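Local coordinates for flavodoxin (Aquifex aeolicus, PDB 2ARK), which probably carries electrons at low potential to a range of redox enzymes, using FMN as its cofactor, at residues M4-V9 against V50-G55; I10-T15 against L66-M71; G84-K89 against M116-L121; G103-C108 against G138-G143; F123-Y128 against R155-R160. All blocks are in the same frame, centred on the assembly; numbering follows the deposited sequence.

Contact 1 of 5, residues M4-V9 against V50-G55; sequences MGKVLV and VLWADG
K6 and L8 of strand 5-11 are hydrogen-bonded to D54 and G55, in the chain that leaves helix 47-52. The carbonyl O of K6 takes two donors, G55 N and, on a short 2.7 Å bond, D54 N. Two residues on, L8 N reaches G55 O at 2.9 Å, nearly straight at 170°, and V7 CA adds a CA-H...O contact to the same oxygen. The carboxylate of D54 folds back to the strand, where its OD2 receives K6 N at 3.1 Å on the anti side. These bonds begin the parallel pairing of strands 5-11 and 55-61 in the flavodoxin sheet, with G55 in register with V7. Contacts with the ring face follow. The aliphatic stem of K6 lies over one face of the W52 indole, with CB 3.7 Å from the centre of the six-membered ring, almost on its normal. Bends at chi2 (134°) and chi3 (98°) carry the chain across the bicycle until NZ makes a cation-pi contact with the five-membered ring; a lysine, oily along its stem and charged at its end, suits both uses. Apolar packing finishes the interface: the small A53 admits L8 CB to 3.7 Å from its CB, while L8 CD1 meets V50 CG2.

Contact 2 of 5, residues I10-T15 against L66-M71; sequences IYDTRT and LVSWKM. With PO4 (phosphate ion), chain G.
D12 and S68 meet through one short hydrogen bond: S68 OG donates to D12 OD2 at 2.6 Å, on the anti lone pair of that oxygen. With CG of D12 swung opposite the backbone N (chi1 -165°), the carboxylate leans to the helix start, while its OD1 receives T13 N from above its plane. S68 is the N-cap of helix 69-78. Its OG sits between its own N and carbonyl carbon (chi1 74°), where it also accepts M71 N at 3.2 Å, so a small hydroxyl that can give and take suits this place. A water links D12 OD2 to K70 N, another amide of the first turn, and an aspartate so close to a helix N-terminus is probably favoured by the helix dipole. M71, a selenomethionine, curls at chi2 and chi3 so that CE lies 3.4 Å from D12 N, with SE 4.0 Å from I10 CD1; this flexible chain packs against the strand end. T15 and T18 bond a phosphate ion, probably from the crystallisation liquor and doubtful in exact placing; the site is consistent with the FMN phosphate loop of flavodoxins. The contact joins the C-terminal end of strand 5-11 to helix 69-78, M71 also touching V58 of strand 55-61 and M114 of helix 104-117.

Contact 3 of 5, residues G84-K89 against M116-L121; sequences GEIDGK and MNFGFL
F120 lies against K89 and I86 where two loops enter neighbouring parallel strands of the flavodoxin sheet, 90-97 and 121-128. Its CB passes 3.3 Å from K89 O, and CG stays near that oxygen and K89 CB. CD1 and CE1 then run along K89 CB, which makes a CH-pi contact over one ring face, 3.9 Å from the centroid. CE1 also brings the ring edge to I86 O, and CZ at the tip touches I86 CD1 at 3.6 Å. With CG of F120 turned away from its own carbonyl carbon (chi1 -61°), the ring is slotted between K89 and F118, whose CB covers the opposite face. An alanine at this position is likely to open a gap between I86 and K89 and take away the ring face on which the lysine stem lies. K89 suits the site because its stem is apolar and its NZ reaches A53 O. Glycines make the turns: G88 and G119 both have positive phi, and a CB on G119 would collide with D87 OD2. D87 itself turns to T126 of a third subunit. Between the backbones, L121 N bonds to K89 O, and G88 N bonds to G119 O at 2.9 Å from well above the carbonyl plane, 50° out of it.

Contact 4 of 5, residues G103-C108 against G138-G143; sequences GNEVAC and GAVVAG
The first turn of helix 104-117 covers one side of strand 139-142, and V140 is the residue on which it rests. N104 crosses this valine at about a right angle: its amide carbon CG stands 3.5 Å from V140 CB, with ND2 just as near. The V140 CG1 branch pushes further under the turn, to 3.3 Å from N104 O and 3.5 Å from C108 SG. A beta-branched residue suits this place because one methyl packs beneath the helix turn while CG2 lies beside the N104 amide. Helix over sheet is the layering of the alpha/beta flavodoxin fold, and here the helix segment runs at 145° to the strand segment. N104 CG sits between its own N and carbonyl carbon (chi1 49°), which sets the amide across the valine; its OD1 is bound by S97 OG on the adjoining strand 90-97. C108, one turn later, has a compact thiol that fits above G138, where a CB would come tightly against SG.

Contact 5 of 5, residues F123-Y128 against R155-R160; sequences FGVTDY and RRLGRR
A largely buried salt-bridge network, D127 with R156 and R160, joins the end of strand 121-128 to helix 148-168. R160 approaches end-on with two nitrogens: NH1 meets D127 OD1 at 2.9 Å, almost straight at 173°, and NH2 meets OD2 at 2.7 Å. The grip is not flat, for carboxylate and guanidinium planes stand 52° apart and NH1 comes from above the carboxylate. R156 NH2 donates to D127 OD2 at 2.9 Å from the anti side, so this one oxygen holds two arginines; a water links the same nitrogen to Y128 O. Both arginines point CG opposite their backbone N and then bend at chi2 and chi3, folding each guanidinium back to the aspartate. An alanine in place of D127 would probably cost both arginines their shared carboxylate, leaving each with its glutamate partner and weakening the link to the strand. Those partners are E152 for R156 and E163 for R160, and R185 adds a salt bridge to OD1. Beside the charges, V125 CG2 packs 3.8 Å from R160 CB and 4.2 Å from L157 CD1, a branched residue packing between strand and helix. Segments 125-128 and 155-160 run at 132° to each other, L157 also touching L135 of strand 133-135 and F94 of strand 90-97.

In the fold
All five contacts belong to one alpha/beta unit built round a parallel sheet. Contacts 1 and 2 follow each other along strand 5-11, their centres about 19 Å apart, and their segments alternate along the chain. Contact 3 comes later in sequence yet touches contact 1 through K89 and A53, so loops at one end of the sheet are joined. Contacts 3 and 4 share helix 104-117 from its two ends, with centres about 23 Å apart. Contact 4 touches contact 2 through L66 and A107, and contact 5 through L157. Contacts 2, 3 and 4 reach a second subunit, 3 and 5 a third, 4 and 5 a fourth; no other chain touches contact 1, so contacts 2 to 5 alone serve both fold and assembly.

Contact 1 of 5, residues M4-V9 against V50-G55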
# COMPACT_ATOMS: atom_id res chain seq x y z
N MSE A 4 -9.11 16.61 -29.73
CA MSE A 4 -9.62 16.79 -28.37
C MSE A 4 -8.91 15.83 -27.42
O MSE A 4 -8.47 14.75 -27.82
CB MSE A 4 -11.12 16.52 -28.31
CG MSE A 4 -11.99 17.52 -29.03
SE MSE A 4 -13.92 16.96 -29.10
CE MSE A 4 -14.55 17.83 -27.35
N GLY A 5 -8.79 16.22 -26.15
CA GLY A 5 -8.37 15.29 -25.11
C GLY A 5 -9.39 14.18 -25.00
O GLY A 5 -10.59 14.42 -25.04
N LYS A 6 -8.92 12.94 -24.90
CA LYS A 6 -9.78 11.76 -24.86
C LYS A 6 -9.72 11.15 -23.46
O LYS A 6 -8.65 10.67 -23.03
CB LYS A 6 -9.31 10.74 -25.92
CG LYS A 6 -9.70 11.06 -27.33
CD LYS A 6 -8.51 10.87 -28.25
CE LYS A 6 -8.48 9.54 -28.96
NZ LYS A 6 -7.13 9.29 -29.54
N VAL A 7 -10.85 11.21 -22.74
CA VAL A 7 -10.97 10.71 -21.37
C VAL A 7 -11.96 9.54 -21.24
O VAL A 7 -13.10 9.60 -21.71
CB VAL A 7 -11.30 11.88 -20.39
CG1 VAL A 7 -11.72 11.38 -19.01
CG2 VAL A 7 -10.12 12.81 -20.24
N LEU A 8 -11.51 8.46 -20.62
CA LEU A 8 -12.36 7.28 -20.34
C LEU A 8 -12.68 7.26 -18.86
O LEU A 8 -11.77 7.24 -18.01
CB LEU A 8 -11.63 5.98 -20.69
CG LEU A 8 -12.35 4.70 -21.13
CD1 LEU A 8 -11.60 3.49 -20.60
CD2 LEU A 8 -13.90 4.56 -20.83
N VAL A 9 -13.96 7.30 -18.54
CA VAL A 9 -14.38 7.05 -17.18
C VAL A 9 -14.99 5.66 -17.19
O VAL A 9 -16.00 5.43 -17.81
CB VAL A 9 -15.37 8.11 -16.64
CG1 VAL A 9 -15.70 7.85 -15.14
CG2 VAL A 9 -14.78 9.49 -16.81
N VAL A 50 -9.95 1.80 -24.22
CA VAL A 50 -8.75 2.09 -23.46
C VAL A 50 -7.68 2.59 -24.42
O VAL A 50 -7.00 3.59 -24.15
CB VAL A 50 -8.29 0.84 -22.61
CG1 VAL A 50 -6.88 1.02 -22.05
CG2 VAL A 50 -9.29 0.57 -21.47
N LEU A 51 -7.58 1.91 -25.55
CA LEU A 51 -6.73 2.37 -26.66
C LEU A 51 -7.07 3.78 -27.15
O LEU A 51 -6.20 4.55 -27.53
CB LEU A 51 -6.86 1.38 -27.82
CG LEU A 51 -6.16 0.05 -27.61
CD1 LEU A 51 -6.69 -0.97 -28.63
CD2 LEU A 51 -4.64 0.24 -27.73
N TRP A 52 -8.35 4.11 -27.14
CA TRP A 52 -8.82 5.43 -27.50
C TRP A 52 -8.40 6.48 -26.47
O TRP A 52 -8.02 7.58 -26.84
CB TRP A 52 -10.34 5.36 -27.69
CG TRP A 52 -11.02 6.65 -27.89
CD1 TRP A 52 -11.24 7.28 -29.09
CD2 TRP A 52 -11.60 7.49 -26.88
NE1 TRP A 52 -11.92 8.46 -28.88
CE2 TRP A 52 -12.16 8.61 -27.53
CE3 TRP A 52 -11.72 7.39 -25.47
CZ2 TRP A 52 -12.82 9.64 -26.83
CZ3 TRP A 52 -12.39 8.41 -24.78
CH2 TRP A 52 -12.92 9.52 -25.46
N ALA A 53 -8.43 6.13 -25.18
CA ALA A 53 -8.23 7.09 -24.08
C ALA A 53 -6.82 7.66 -23.94
O ALA A 53 -5.82 6.93 -24.04
CB ALA A 53 -8.65 6.46 -22.75
N ASP A 54 -6.73 8.97 -23.71
CA ASP A 54 -5.46 9.57 -23.28
C ASP A 54 -5.32 9.45 -21.78
O ASP A 54 -4.24 9.20 -21.27
CB ASP A 54 -5.39 11.05 -23.69
CG ASP A 54 -5.36 11.23 -25.19
OD1 ASP A 54 -4.57 10.49 -25.82
OD2 ASP A 54 -6.11 12.07 -25.74
N GLY A 55 -6.45 9.64 -21.08
CA GLY A 55 -6.55 9.59 -19.64
C GLY A 55 -7.72 8.73 -19.24
O GLY A 55 -8.72 8.66 -19.95
O HOH W 1 -6.34 13.55 -27.63

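Contact 2 of 5, residues I10-T15 against L66-M71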
# COMPACT_ATOMS: atom_id res chain seq x y z
N ILE A 10 -14.34 4.72 -16.51
CA ILE A 10 -14.81 3.33 -16.51
C ILE A 10 -15.05 2.95 -15.05
O ILE A 10 -14.24 3.28 -14.20
CB ILE A 10 -13.78 2.41 -17.25
CG1 ILE A 10 -14.30 1.01 -17.40
CG2 ILE A 10 -12.36 2.40 -16.59
CD1 ILE A 10 -13.12 0.01 -17.68
N TYR A 11 -16.19 2.32 -14.72
CA TYR A 11 -16.52 2.05 -13.29
C TYR A 11 -17.21 0.69 -13.13
O TYR A 11 -17.88 0.20 -14.04
CB TYR A 11 -17.41 3.17 -12.68
CG TYR A 11 -18.75 3.21 -13.35
CD1 TYR A 11 -19.84 2.54 -12.81
CD2 TYR A 11 -18.91 3.84 -14.58
CE1 TYR A 11 -21.06 2.51 -13.49
CE2 TYR A 11 -20.12 3.84 -15.24
CZ TYR A 11 -21.19 3.18 -14.69
OH TYR A 11 -22.38 3.16 -15.36
N ASP A 12 -17.01 0.08 -11.96
CA ASP A 12 -17.86 -0.98 -11.47
C ASP A 12 -18.71 -0.38 -10.35
O ASP A 12 -18.41 0.71 -9.84
CB ASP A 12 -17.01 -2.14 -10.95
CG ASP A 12 -17.83 -3.43 -10.76
OD1 ASP A 12 -19.03 -3.43 -11.06
OD2 ASP A 12 -17.30 -4.44 -10.28
N THR A 13 -19.76 -1.09 -9.95
CA THR A 13 -20.61 -0.64 -8.84
C THR A 13 -21.41 -1.83 -8.21
O THR A 13 -21.81 -2.75 -8.91
CB THR A 13 -21.56 0.54 -9.32
OG1 THR A 13 -22.26 1.09 -8.21
CG2 THR A 13 -22.58 0.07 -10.40
N ARG A 14 -21.60 -1.83 -6.90
CA ARG A 14 -22.62 -2.74 -6.33
C ARG A 14 -24.01 -2.17 -6.21
O ARG A 14 -24.97 -2.85 -6.57
CB ARG A 14 -22.22 -3.48 -5.05
CG ARG A 14 -21.15 -2.88 -4.14
CD ARG A 14 -21.38 -3.36 -2.65
NE ARG A 14 -20.82 -4.66 -2.18
CZ ARG A 14 -20.26 -5.62 -2.93
NH1 ARG A 14 -20.14 -5.49 -4.26
NH2 ARG A 14 -19.79 -6.72 -2.32
N THR A 15 -24.13 -0.93 -5.73
CA THR A 15 -25.45 -0.31 -5.45
C THR A 15 -25.78 0.91 -6.29
O THR A 15 -26.92 1.38 -6.25
CB THR A 15 -25.59 0.15 -3.99
OG1 THR A 15 -24.52 1.07 -3.68
CG2 THR A 15 -25.56 -1.04 -3.07
N LEU A 66 -10.41 -3.20 -1.51
CA LEU A 66 -9.77 -3.33 -2.81
C LEU A 66 -10.74 -3.08 -3.95
O LEU A 66 -11.96 -3.14 -3.74
CB LEU A 66 -9.17 -4.75 -2.98
CG LEU A 66 -8.03 -5.22 -2.05
CD1 LEU A 66 -7.59 -6.66 -2.32
CD2 LEU A 66 -6.82 -4.31 -2.08
N VAL A 67 -10.18 -2.81 -5.16
CA VAL A 67 -10.91 -2.94 -6.43
C VAL A 67 -11.80 -4.18 -6.42
O VAL A 67 -11.42 -5.21 -5.84
CB VAL A 67 -10.06 -3.30 -7.67
CG1 VAL A 67 -10.27 -2.31 -8.84
CG2 VAL A 67 -8.64 -3.72 -7.37
N SER A 68 -12.92 -4.09 -7.13
CA SER A 68 -13.81 -5.22 -7.28
C SER A 68 -13.20 -6.28 -8.20
O SER A 68 -12.30 -6.01 -9.04
CB SER A 68 -15.14 -4.75 -7.84
OG SER A 68 -14.99 -4.44 -9.19
N TRP A 69 -13.72 -7.48 -8.07
CA TRP A 69 -13.22 -8.57 -8.87
C TRP A 69 -13.54 -8.37 -10.36
O TRP A 69 -12.74 -8.81 -11.23
CB TRP A 69 -13.70 -9.92 -8.31
CG TRP A 69 -15.12 -10.30 -8.58
CD1 TRP A 69 -16.17 -10.21 -7.72
CD2 TRP A 69 -15.64 -10.92 -9.79
NE1 TRP A 69 -17.32 -10.71 -8.32
CE2 TRP A 69 -17.03 -11.11 -9.60
CE3 TRP A 69 -15.08 -11.29 -11.03
CZ2 TRP A 69 -17.86 -11.67 -10.58
CZ3 TRP A 69 -15.90 -11.83 -12.01
CH2 TRP A 69 -17.29 -12.04 -11.77
N LYS A 70 -14.67 -7.71 -10.67
CA LYS A 70 -15.02 -7.47 -12.07
C LYS A 70 -14.07 -6.43 -12.68
O LYS A 70 -13.69 -6.58 -13.83
CB LYS A 70 -16.52 -7.14 -12.30
CG LYS A 70 -17.44 -8.38 -12.45
CD LYS A 70 -18.84 -7.99 -12.92
CE LYS A 70 -19.82 -9.15 -12.96
NZ LYS A 70 -21.27 -8.74 -13.31
N MSE A 71 -13.67 -5.42 -11.92
CA MSE A 71 -12.69 -4.48 -12.45
C MSE A 71 -11.31 -5.12 -12.62
O MSE A 71 -10.65 -4.93 -13.62
CB MSE A 71 -12.62 -3.21 -11.63
CG MSE A 71 -11.72 -2.17 -12.25
SE MSE A 71 -12.44 -1.44 -13.99
CE MSE A 71 -13.97 -0.39 -13.32
P PO4 G . -21.27 1.11 -5.34
O1 PO4 G . -20.60 1.42 -4.02
O2 PO4 G . -21.59 -0.33 -5.39
O3 PO4 G . -22.58 1.79 -5.46
O4 PO4 G . -20.39 1.41 -6.49
O HOH W 2 -17.19 -7.15 -9.02

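Contact 3 of 5, residues G84-K89 against M116-L121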
# COMPACT_ATOMS: atom_id res chain seq x y z
N GLY A 84 2.01 -3.84 -21.93
CA GLY A 84 3.37 -3.63 -22.41
C GLY A 84 3.39 -2.73 -23.62
O GLY A 84 4.43 -2.25 -23.97
N GLU A 85 2.24 -2.49 -24.24
CA GLU A 85 2.22 -1.66 -25.44
C GLU A 85 1.31 -0.44 -25.29
O GLU A 85 1.00 0.24 -26.27
CB GLU A 85 1.86 -2.48 -26.70
CG GLU A 85 0.35 -2.76 -26.81
CD GLU A 85 -0.06 -3.48 -28.11
OE1 GLU A 85 0.39 -3.07 -29.20
OE2 GLU A 85 -0.85 -4.46 -28.04
N ILE A 86 0.89 -0.15 -24.07
CA ILE A 86 0.06 1.04 -23.84
C ILE A 86 0.60 1.94 -22.73
O ILE A 86 -0.17 2.66 -22.13
CB ILE A 86 -1.46 0.72 -23.60
CG1 ILE A 86 -1.64 -0.25 -22.43
CG2 ILE A 86 -2.10 0.17 -24.87
CD1 ILE A 86 -3.06 -0.45 -22.02
N ASP A 87 1.91 1.91 -22.50
CA ASP A 87 2.57 2.72 -21.47
C ASP A 87 2.35 4.20 -21.69
O ASP A 87 2.27 4.65 -22.83
CB ASP A 87 4.07 2.47 -21.47
CG ASP A 87 4.44 1.03 -21.12
OD1 ASP A 87 3.99 0.10 -21.82
OD2 ASP A 87 5.22 0.85 -20.16
N GLY A 88 2.27 4.96 -20.60
CA GLY A 88 2.21 6.42 -20.69
C GLY A 88 0.82 7.02 -20.87
O GLY A 88 0.69 8.21 -21.15
N LYS A 89 -0.22 6.20 -20.72
CA LYS A 89 -1.56 6.74 -20.53
C LYS A 89 -1.56 7.34 -19.15
O LYS A 89 -0.75 6.95 -18.31
CB LYS A 89 -2.66 5.68 -20.69
CG LYS A 89 -2.99 5.42 -22.13
CD LYS A 89 -3.96 4.28 -22.31
CE LYS A 89 -3.77 3.70 -23.71
NZ LYS A 89 -3.99 4.72 -24.76
N MSE A 116 -0.56 1.36 -12.49
CA MSE A 116 0.88 1.53 -12.64
C MSE A 116 1.51 0.35 -13.30
O MSE A 116 2.51 0.48 -14.02
CB MSE A 116 1.55 1.79 -11.31
CG MSE A 116 1.39 3.22 -10.91
SE MSE A 116 2.42 3.66 -9.30
CE MSE A 116 1.31 2.59 -7.91
N ASN A 117 0.92 -0.81 -13.08
CA ASN A 117 1.47 -2.03 -13.61
C ASN A 117 1.47 -2.00 -15.14
O ASN A 117 2.33 -2.59 -15.77
CB ASN A 117 0.69 -3.22 -13.08
CG ASN A 117 1.46 -4.50 -13.17
OD1 ASN A 117 1.45 -5.17 -14.20
ND2 ASN A 117 2.11 -4.87 -12.06
N PHE A 118 0.52 -1.27 -15.72
CA PHE A 118 0.45 -1.12 -17.17
C PHE A 118 1.33 0.00 -17.70
O PHE A 118 1.24 0.36 -18.87
CB PHE A 118 -1.00 -0.88 -17.61
CG PHE A 118 -1.82 -2.13 -17.75
CD1 PHE A 118 -2.48 -2.68 -16.65
CD2 PHE A 118 -1.95 -2.75 -18.99
CE1 PHE A 118 -3.26 -3.83 -16.78
CE2 PHE A 118 -2.71 -3.91 -19.15
CZ PHE A 118 -3.39 -4.45 -18.02
N GLY A 119 2.17 0.57 -16.84
CA GLY A 119 3.09 1.58 -17.23
C GLY A 119 2.45 2.95 -17.38
O GLY A 119 3.05 3.85 -17.99
N PHE A 120 1.24 3.10 -16.84
CA PHE A 120 0.55 4.40 -16.84
C PHE A 120 1.20 5.37 -15.85
O PHE A 120 1.83 4.97 -14.87
CB PHE A 120 -0.93 4.23 -16.47
CG PHE A 120 -1.72 3.36 -17.42
CD1 PHE A 120 -1.19 2.95 -18.65
CD2 PHE A 120 -3.03 3.01 -17.10
CE1 PHE A 120 -1.93 2.18 -19.53
CE2 PHE A 120 -3.81 2.25 -17.96
CZ PHE A 120 -3.26 1.82 -19.19
N LEU A 121 1.04 6.66 -16.13
CA LEU A 121 1.40 7.73 -15.21
C LEU A 121 0.13 8.00 -14.39
O LEU A 121 -0.92 8.35 -14.97
CB LEU A 121 1.77 9.01 -15.98
CG LEU A 121 3.08 9.34 -16.71
CD1 LEU A 121 4.11 9.83 -15.73
CD2 LEU A 121 3.65 8.20 -17.58
O HOH W 3 1.75 -1.19 -21.20

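Contact 4 of 5, residues G103-C108 against G138-G143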
# COMPACT_ATOMS: atom_id res chain seq x y z
N GLY A 103 -11.94 2.09 4.09
CA GLY A 103 -10.91 1.57 3.19
C GLY A 103 -10.97 2.12 1.81
O GLY A 103 -10.41 1.52 0.91
N ASN A 104 -11.63 3.26 1.62
CA ASN A 104 -11.73 3.87 0.29
C ASN A 104 -10.44 4.44 -0.30
O ASN A 104 -10.30 4.48 -1.54
CB ASN A 104 -12.90 4.87 0.16
CG ASN A 104 -12.97 5.89 1.30
OD1 ASN A 104 -14.07 6.24 1.75
ND2 ASN A 104 -11.83 6.40 1.74
N GLU A 105 -9.51 4.89 0.56
CA GLU A 105 -8.21 5.34 0.06
C GLU A 105 -7.35 4.14 -0.28
O GLU A 105 -6.60 4.20 -1.23
CB GLU A 105 -7.48 6.26 1.05
CG GLU A 105 -8.27 7.51 1.39
CD GLU A 105 -7.64 8.28 2.53
OE1 GLU A 105 -6.91 7.66 3.34
OE2 GLU A 105 -7.85 9.50 2.62
N VAL A 106 -7.47 3.08 0.51
CA VAL A 106 -6.76 1.85 0.27
C VAL A 106 -7.28 1.18 -1.02
O VAL A 106 -6.48 0.64 -1.78
CB VAL A 106 -6.84 0.90 1.49
CG1 VAL A 106 -6.10 -0.40 1.23
CG2 VAL A 106 -6.28 1.58 2.73
N ALA A 107 -8.59 1.25 -1.29
CA ALA A 107 -9.12 0.73 -2.57
C ALA A 107 -8.57 1.51 -3.77
O ALA A 107 -8.18 0.89 -4.76
CB ALA A 107 -10.68 0.71 -2.59
N CYS A 108 -8.56 2.85 -3.65
CA CYS A 108 -7.89 3.72 -4.56
C CYS A 108 -6.42 3.32 -4.81
O CYS A 108 -6.02 3.14 -5.95
CB CYS A 108 -7.98 5.17 -4.07
SG CYS A 108 -9.57 5.90 -4.49
N GLY A 138 -7.33 9.87 -4.89
CA GLY A 138 -8.45 9.70 -5.80
C GLY A 138 -9.68 10.20 -5.09
O GLY A 138 -9.65 10.44 -3.87
N ALA A 139 -10.76 10.37 -5.82
CA ALA A 139 -12.01 10.79 -5.20
C ALA A 139 -12.59 9.64 -4.35
O ALA A 139 -12.70 8.53 -4.81
CB ALA A 139 -13.01 11.30 -6.26
N VAL A 140 -12.91 9.91 -3.09
CA VAL A 140 -13.46 8.89 -2.17
C VAL A 140 -14.70 9.48 -1.44
O VAL A 140 -14.74 10.68 -1.14
CB VAL A 140 -12.37 8.37 -1.14
CG1 VAL A 140 -11.20 7.63 -1.86
CG2 VAL A 140 -11.81 9.53 -0.25
N VAL A 141 -15.69 8.63 -1.18
CA VAL A 141 -16.92 9.00 -0.51
C VAL A 141 -17.40 7.79 0.30
O VAL A 141 -17.09 6.65 -0.06
CB VAL A 141 -18.05 9.44 -1.53
CG1 VAL A 141 -19.34 9.76 -0.80
CG2 VAL A 141 -17.63 10.70 -2.37
N ALA A 142 -18.12 8.01 1.39
CA ALA A 142 -18.83 6.91 1.99
C ALA A 142 -20.29 6.95 1.50
O ALA A 142 -20.98 7.98 1.63
CB ALA A 142 -18.74 6.95 3.49
N GLY A 143 -20.75 5.85 0.91
CA GLY A 143 -22.07 5.81 0.28
C GLY A 143 -22.18 6.65 -0.99
O GLY A 143 -21.22 6.76 -1.76

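Contact 5 of 5, residues F123-Y128 against R155-R160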
# COMPACT_ATOMS: atom_id res chain seq x y z
N PHE A 123 -1.90 9.61 -10.68
CA PHE A 123 -1.89 10.80 -9.84
C PHE A 123 -3.15 10.80 -8.92
O PHE A 123 -4.14 10.10 -9.18
CB PHE A 123 -1.87 12.07 -10.74
CG PHE A 123 -3.15 12.26 -11.50
CD1 PHE A 123 -3.39 11.58 -12.70
CD2 PHE A 123 -4.16 13.08 -10.99
CE1 PHE A 123 -4.60 11.76 -13.39
CE2 PHE A 123 -5.37 13.24 -11.69
CZ PHE A 123 -5.58 12.56 -12.87
N GLY A 124 -3.08 11.61 -7.87
CA GLY A 124 -4.23 12.04 -7.07
C GLY A 124 -4.25 13.57 -7.10
O GLY A 124 -3.47 14.20 -7.84
N VAL A 125 -5.14 14.18 -6.32
CA VAL A 125 -5.36 15.63 -6.38
C VAL A 125 -5.15 16.33 -5.06
O VAL A 125 -5.66 15.92 -4.04
CB VAL A 125 -6.77 15.98 -6.95
CG1 VAL A 125 -7.02 17.47 -6.91
CG2 VAL A 125 -6.92 15.46 -8.36
N THR A 126 -4.38 17.41 -5.09
CA THR A 126 -4.09 18.19 -3.87
C THR A 126 -5.25 19.07 -3.43
O THR A 126 -5.44 19.32 -2.25
CB THR A 126 -2.88 19.10 -4.08
OG1 THR A 126 -3.02 19.76 -5.34
CG2 THR A 126 -1.56 18.30 -4.08
N ASP A 127 -6.02 19.56 -4.40
CA ASP A 127 -7.14 20.47 -4.15
C ASP A 127 -7.98 20.11 -2.93
O ASP A 127 -8.36 18.97 -2.74
CB ASP A 127 -8.08 20.55 -5.36
CG ASP A 127 -7.38 21.01 -6.59
OD1 ASP A 127 -6.12 20.95 -6.61
OD2 ASP A 127 -8.09 21.45 -7.52
N TYR A 128 -8.24 21.13 -2.10
CA TYR A 128 -9.28 21.04 -1.11
C TYR A 128 -10.55 21.65 -1.66
O TYR A 128 -10.62 22.81 -2.08
CB TYR A 128 -8.91 21.71 0.17
CG TYR A 128 -8.16 20.85 1.12
CD1 TYR A 128 -6.86 20.38 0.82
CD2 TYR A 128 -8.70 20.53 2.37
CE1 TYR A 128 -6.14 19.60 1.73
CE2 TYR A 128 -7.99 19.77 3.30
CZ TYR A 128 -6.71 19.30 2.96
OH TYR A 128 -6.01 18.57 3.88
N ARG A 155 -16.18 15.74 -9.36
CA ARG A 155 -15.94 16.64 -10.44
C ARG A 155 -14.46 17.03 -10.56
O ARG A 155 -13.91 17.01 -11.67
CB ARG A 155 -16.80 17.88 -10.25
CG ARG A 155 -18.29 17.66 -10.40
CD ARG A 155 -18.99 19.04 -10.58
NE ARG A 155 -20.43 18.91 -10.34
CZ ARG A 155 -21.03 19.21 -9.19
NH1 ARG A 155 -20.34 19.70 -8.16
NH2 ARG A 155 -22.36 19.03 -9.07
N ARG A 156 -13.83 17.37 -9.45
CA ARG A 156 -12.43 17.82 -9.50
C ARG A 156 -11.46 16.78 -10.09
O ARG A 156 -10.53 17.14 -10.84
CB ARG A 156 -11.92 18.28 -8.12
CG ARG A 156 -10.56 18.98 -8.20
CD ARG A 156 -10.67 20.28 -9.06
NE ARG A 156 -11.88 21.00 -8.68
CZ ARG A 156 -11.94 21.90 -7.71
NH1 ARG A 156 -13.09 22.46 -7.43
NH2 ARG A 156 -10.86 22.26 -7.04
N LEU A 157 -11.67 15.51 -9.73
CA LEU A 157 -10.90 14.42 -10.30
C LEU A 157 -10.90 14.43 -11.83
O LEU A 157 -9.84 14.40 -12.44
CB LEU A 157 -11.39 13.08 -9.78
CG LEU A 157 -10.42 11.93 -10.16
CD1 LEU A 157 -9.05 11.96 -9.36
CD2 LEU A 157 -11.11 10.61 -10.06
N GLY A 158 -12.09 14.47 -12.43
CA GLY A 158 -12.23 14.47 -13.88
C GLY A 158 -11.64 15.71 -14.51
O GLY A 158 -11.03 15.63 -15.59
N ARG A 159 -11.84 16.85 -13.85
CA ARG A 159 -11.25 18.16 -14.19
C ARG A 159 -9.72 18.09 -14.28
O ARG A 159 -9.14 18.51 -15.27
CB ARG A 159 -11.58 19.17 -13.08
CG ARG A 159 -11.85 20.59 -13.48
CD ARG A 159 -10.98 21.19 -14.58
NE ARG A 159 -11.86 21.79 -15.56
CZ ARG A 159 -12.01 23.09 -15.84
NH1 ARG A 159 -11.28 24.03 -15.28
NH2 ARG A 159 -12.90 23.41 -16.74
N ARG A 160 -9.09 17.59 -13.21
CA ARG A 160 -7.64 17.48 -13.18
C ARG A 160 -7.14 16.45 -14.19
O ARG A 160 -6.11 16.65 -14.82
CB ARG A 160 -7.15 17.20 -11.75
CG ARG A 160 -5.63 17.40 -11.53
CD ARG A 160 -5.07 18.80 -11.85
NE ARG A 160 -5.97 19.90 -11.50
CZ ARG A 160 -6.22 20.33 -10.26
NH1 ARG A 160 -5.63 19.78 -9.20
NH2 ARG A 160 -7.08 21.33 -10.07
O HOH W 4 -11.21 23.77 -4.49